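Local coordinates for protein thiamine pyrophosphokinase (Saccharomyces cerevisiae, PDB 1IG0) that transfers a pyrophosphate group from ATP to thiamine, yielding thiamine diphosphate and AMP, and works as a homodimer, at residues Y123-T128 with T199-T204. Sequence-based numbering, arbitrary orientation.
Sequences YSTDFT and TVHSIT. With VIB (3-(4-amino-2-methyl-pyrimidin-5-ylmethyl)-5-(2-hydroxy-ethyl)-4-methyl-thiazol-3-ium), chain D.
Thr125 and His201 approach from opposite directions, the Thr125 methyl settling over the imidazole face, between the loop 123-125 with the start of helix 126-139 and one side of helix 196-212, while the residues just ahead of Thr125 face the bound thiamine. The exocyclic amine N4A of thiamine lies over one face of the Tyr123 ring, offset toward the rim and 3.6 Å from Tyr123 CD2; the Tyr123 hydroxyl is hydrogen-bonded to Glu7 of the second subunit. The carbonyl O of Ser124 comes within 3.4 Å of the thiazolium sulfur S1. At Thr125 the chain turns into the helix, and this residue looks two ways: its CA is 3.3 Å from the hydroxyethyl oxygen O1 of thiamine, and its side chain points to His201. With OG1 between the backbone N and the carbonyl carbon (chi1 61°), the hydroxyl accepts from Thr128 N at 3.1 Å in a nearly straight N-cap bond (165°), and the same oxygen stands 2.6 Å from His201 NE2. The Thr125 methyl CG2 sits over the middle of the His201 ring, a CH-pi contact of 3.5 Å to the centroid. With CG anti to the backbone N (chi1 176°), the His201 ring extends from its helix to the Thr125 side chain. Phe127 CB closes on the imidazole edge, in the ring plane, 3.7 Å from His201 NE2, while the Phe127 ring runs on past Ser202 toward Leu218 and Tyr220 of strand 216-221. Thr128 OG1, hydrogen-bonded to Gln205 NE2, lies beside the same imidazole edge. An alanine in place of His201 would probably open a gap between the two helices and leave the Thr125 methyl without the ring beneath it. The arrangement is that of an N-capped helix start packed on a neighbouring helix in the alpha-beta-alpha catalytic domain, its capping loop lining the thiamine site shared by the two subunits.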
ATOM      1  N   TYR B 123       0.772   5.389  21.925  1.00 23.74           N
ATOM      2  CA  TYR B 123       1.257   4.021  21.795  1.00 23.55           C
ATOM      3  C   TYR B 123       0.240   3.107  21.133  1.00 23.29           C
ATOM      4  O   TYR B 123       0.375   1.885  21.158  1.00 24.14           O
ATOM      5  CB  TYR B 123       1.668   3.469  23.159  1.00 24.25           C
ATOM      6  CG  TYR B 123       2.963   4.066  23.651  1.00 25.28           C
ATOM      7  CD1 TYR B 123       3.010   5.368  24.150  1.00 25.24           C
ATOM      8  CD2 TYR B 123       4.157   3.352  23.560  1.00 26.41           C
ATOM      9  CE1 TYR B 123       4.218   5.945  24.543  1.00 26.14           C
ATOM     10  CE2 TYR B 123       5.370   3.919  23.947  1.00 26.35           C
ATOM     11  CZ  TYR B 123       5.392   5.214  24.437  1.00 26.28           C
ATOM     12  OH  TYR B 123       6.589   5.782  24.811  1.00 27.04           O
ATOM     13  N   SER B 124      -0.781   3.718  20.545  1.00 22.36           N
ATOM     14  CA  SER B 124      -1.818   2.991  19.831  1.00 21.25           C
ATOM     15  C   SER B 124      -2.278   3.910  18.708  1.00 21.07           C
ATOM     16  O   SER B 124      -2.267   5.131  18.854  1.00 21.80           O
ATOM     17  CB  SER B 124      -2.996   2.657  20.752  1.00 21.76           C
ATOM     18  OG  SER B 124      -3.763   3.810  21.043  1.00 21.48           O
ATOM     19  N   THR B 125      -2.666   3.324  17.583  1.00 19.40           N
ATOM     20  CA  THR B 125      -3.124   4.104  16.441  1.00 19.04           C
ATOM     21  C   THR B 125      -4.582   4.493  16.634  1.00 19.53           C
ATOM     22  O   THR B 125      -5.270   3.952  17.501  1.00 18.20           O
ATOM     23  CB  THR B 125      -3.011   3.290  15.147  1.00 18.41           C
ATOM     24  OG1 THR B 125      -3.840   2.124  15.250  1.00 17.64           O
ATOM     25  CG2 THR B 125      -1.558   2.870  14.908  1.00 17.73           C
ATOM     26  N   ASP B 126      -5.054   5.444  15.835  1.00 20.02           N
ATOM     27  CA  ASP B 126      -6.445   5.852  15.926  1.00 20.36           C
ATOM     28  C   ASP B 126      -7.300   4.664  15.505  1.00 19.62           C
ATOM     29  O   ASP B 126      -8.419   4.492  15.983  1.00 18.61           O
ATOM     30  CB  ASP B 126      -6.729   7.044  15.011  1.00 21.86           C
ATOM     31  CG  ASP B 126      -6.096   8.328  15.510  1.00 22.27           C
ATOM     32  OD1 ASP B 126      -6.144   8.583  16.732  1.00 23.30           O
ATOM     33  OD2 ASP B 126      -5.565   9.089  14.677  1.00 27.16           O
ATOM     34  N   PHE B 127      -6.759   3.839  14.611  1.00 19.56           N
ATOM     35  CA  PHE B 127      -7.471   2.662  14.131  1.00 19.34           C
ATOM     36  C   PHE B 127      -7.758   1.728  15.307  1.00 18.78           C
ATOM     37  O   PHE B 127      -8.891   1.286  15.495  1.00 16.68           O
ATOM     38  CB  PHE B 127      -6.633   1.933  13.074  1.00 21.66           C
ATOM     39  CG  PHE B 127      -7.441   1.066  12.145  1.00 22.93           C
ATOM     40  CD1 PHE B 127      -7.314   1.202  10.766  1.00 24.11           C
ATOM     41  CD2 PHE B 127      -8.331   0.120  12.643  1.00 23.44           C
ATOM     42  CE1 PHE B 127      -8.060   0.410   9.897  1.00 24.18           C
ATOM     43  CE2 PHE B 127      -9.083  -0.676  11.782  1.00 23.95           C
ATOM     44  CZ  PHE B 127      -8.947  -0.531  10.407  1.00 24.13           C
ATOM     45  N   THR B 128      -6.732   1.434  16.098  1.00 17.90           N
ATOM     46  CA  THR B 128      -6.898   0.558  17.254  1.00 18.26           C
ATOM     47  C   THR B 128      -7.865   1.182  18.253  1.00 18.00           C
ATOM     48  O   THR B 128      -8.661   0.480  18.874  1.00 18.72           O
ATOM     49  CB  THR B 128      -5.553   0.283  17.953  1.00 18.41           C
ATOM     50  OG1 THR B 128      -4.696  -0.435  17.059  1.00 18.55           O
ATOM     51  CG2 THR B 128      -5.765  -0.545  19.214  1.00 19.65           C
ATOM     52  N   THR B 199      -0.848   2.763   5.541  1.00 20.88           N
ATOM     53  CA  THR B 199      -1.407   1.748   4.669  1.00 19.37           C
ATOM     54  C   THR B 199      -0.990   0.413   5.263  1.00 18.78           C
ATOM     55  O   THR B 199      -1.799  -0.502   5.385  1.00 17.76           O
ATOM     56  CB  THR B 199      -0.854   1.852   3.241  1.00 19.30           C
ATOM     57  OG1 THR B 199      -1.446   2.977   2.582  1.00 19.33           O
ATOM     58  CG2 THR B 199      -1.157   0.578   2.457  1.00 20.16           C
ATOM     59  N   VAL B 200       0.279   0.316   5.652  1.00 18.09           N
ATOM     60  CA  VAL B 200       0.792  -0.914   6.240  1.00 18.73           C
ATOM     61  C   VAL B 200       0.078  -1.237   7.549  1.00 19.24           C
ATOM     62  O   VAL B 200      -0.264  -2.393   7.801  1.00 19.73           O
ATOM     63  CB  VAL B 200       2.315  -0.831   6.502  1.00 18.71           C
ATOM     64  CG1 VAL B 200       2.796  -2.101   7.196  1.00 18.56           C
ATOM     65  CG2 VAL B 200       3.058  -0.642   5.186  1.00 20.08           C
ATOM     66  N   HIS B 201      -0.148  -0.227   8.385  1.00 19.66           N
ATOM     67  CA  HIS B 201      -0.841  -0.472   9.642  1.00 19.08           C
ATOM     68  C   HIS B 201      -2.237  -1.003   9.349  1.00 18.39           C
ATOM     69  O   HIS B 201      -2.712  -1.922  10.014  1.00 17.94           O
ATOM     70  CB  HIS B 201      -0.974   0.795  10.481  1.00 20.92           C
ATOM     71  CG  HIS B 201      -1.773   0.588  11.730  1.00 20.39           C
ATOM     72  ND1 HIS B 201      -1.326  -0.193  12.775  1.00 20.91           N
ATOM     73  CD2 HIS B 201      -3.018   0.998  12.073  1.00 21.32           C
ATOM     74  CE1 HIS B 201      -2.262  -0.257  13.706  1.00 21.86           C
ATOM     75  NE2 HIS B 201      -3.297   0.457  13.305  1.00 21.18           N
ATOM     76  N   SER B 202      -2.899  -0.414   8.358  1.00 17.91           N
ATOM     77  CA  SER B 202      -4.237  -0.858   7.989  1.00 18.08           C
ATOM     78  C   SER B 202      -4.210  -2.345   7.662  1.00 17.80           C
ATOM     79  O   SER B 202      -5.147  -3.080   7.982  1.00 18.22           O
ATOM     80  CB  SER B 202      -4.753  -0.068   6.785  1.00 18.34           C
ATOM     81  OG  SER B 202      -5.074   1.263   7.155  1.00 19.94           O
ATOM     82  N   ILE B 203      -3.130  -2.793   7.031  1.00 16.79           N
ATOM     83  CA  ILE B 203      -3.007  -4.200   6.680  1.00 16.49           C
ATOM     84  C   ILE B 203      -2.815  -5.071   7.919  1.00 16.06           C
ATOM     85  O   ILE B 203      -3.352  -6.173   7.991  1.00 15.49           O
ATOM     86  CB  ILE B 203      -1.837  -4.442   5.699  1.00 16.27           C
ATOM     87  CG1 ILE B 203      -2.116  -3.726   4.373  1.00 17.15           C
ATOM     88  CG2 ILE B 203      -1.649  -5.936   5.466  1.00 17.63           C
ATOM     89  CD1 ILE B 203      -3.428  -4.117   3.725  1.00 17.64           C
ATOM     90  N   THR B 204      -2.054  -4.582   8.895  1.00 17.00           N
ATOM     91  CA  THR B 204      -1.836  -5.355  10.117  1.00 17.10           C
ATOM     92  C   THR B 204      -3.167  -5.645  10.812  1.00 17.60           C
ATOM     93  O   THR B 204      -3.348  -6.713  11.400  1.00 16.88           O
ATOM     94  CB  THR B 204      -0.914  -4.621  11.122  1.00 18.53           C
ATOM     95  OG1 THR B 204      -1.576  -3.458  11.637  1.00 18.32           O
ATOM     96  CG2 THR B 204       0.381  -4.212  10.448  1.00 17.29           C
TER
HETATM   97  CM2 VIB D 701       8.060   1.523  18.383  1.00 23.81           C
HETATM   98  N4A VIB D 701       4.803   4.736  20.289  1.00 22.02           N
HETATM   99  CM4 VIB D 701       2.728   8.450  17.335  1.00 22.56           C
HETATM  100  O1  VIB D 701      -1.002   6.288  15.071  1.00 27.47           O
HETATM  101  C7  VIB D 701      -0.556   7.592  15.446  1.00 25.84           C
HETATM  102  C6  VIB D 701      -0.199   7.602  16.952  1.00 24.82           C
HETATM  103  C2  VIB D 701       2.503   4.860  17.550  1.00 22.64           C
HETATM  104  S1  VIB D 701       0.733   4.856  17.288  1.00 22.51           S
HETATM  105  C5  VIB D 701       0.961   6.643  17.197  1.00 24.00           C
HETATM  106  C4  VIB D 701       2.259   7.000  17.365  1.00 22.69           C
HETATM  107  N3  VIB D 701       3.042   5.999  17.553  1.00 22.37           N
HETATM  108  C7A VIB D 701       4.514   6.136  17.760  1.00 22.21           C
HETATM  109  C4A VIB D 701       5.548   4.288  19.181  1.00 21.90           C
HETATM  110  N3A VIB D 701       6.402   3.175  19.325  1.00 22.35           N
HETATM  111  C2A VIB D 701       7.151   2.711  18.231  1.00 22.66           C
HETATM  112  N1A VIB D 701       7.041   3.363  16.991  1.00 21.87           N
HETATM  113  C6A VIB D 701       6.188   4.476  16.839  1.00 22.03           C
HETATM  114  C5A VIB D 701       5.436   4.945  17.932  1.00 21.94           C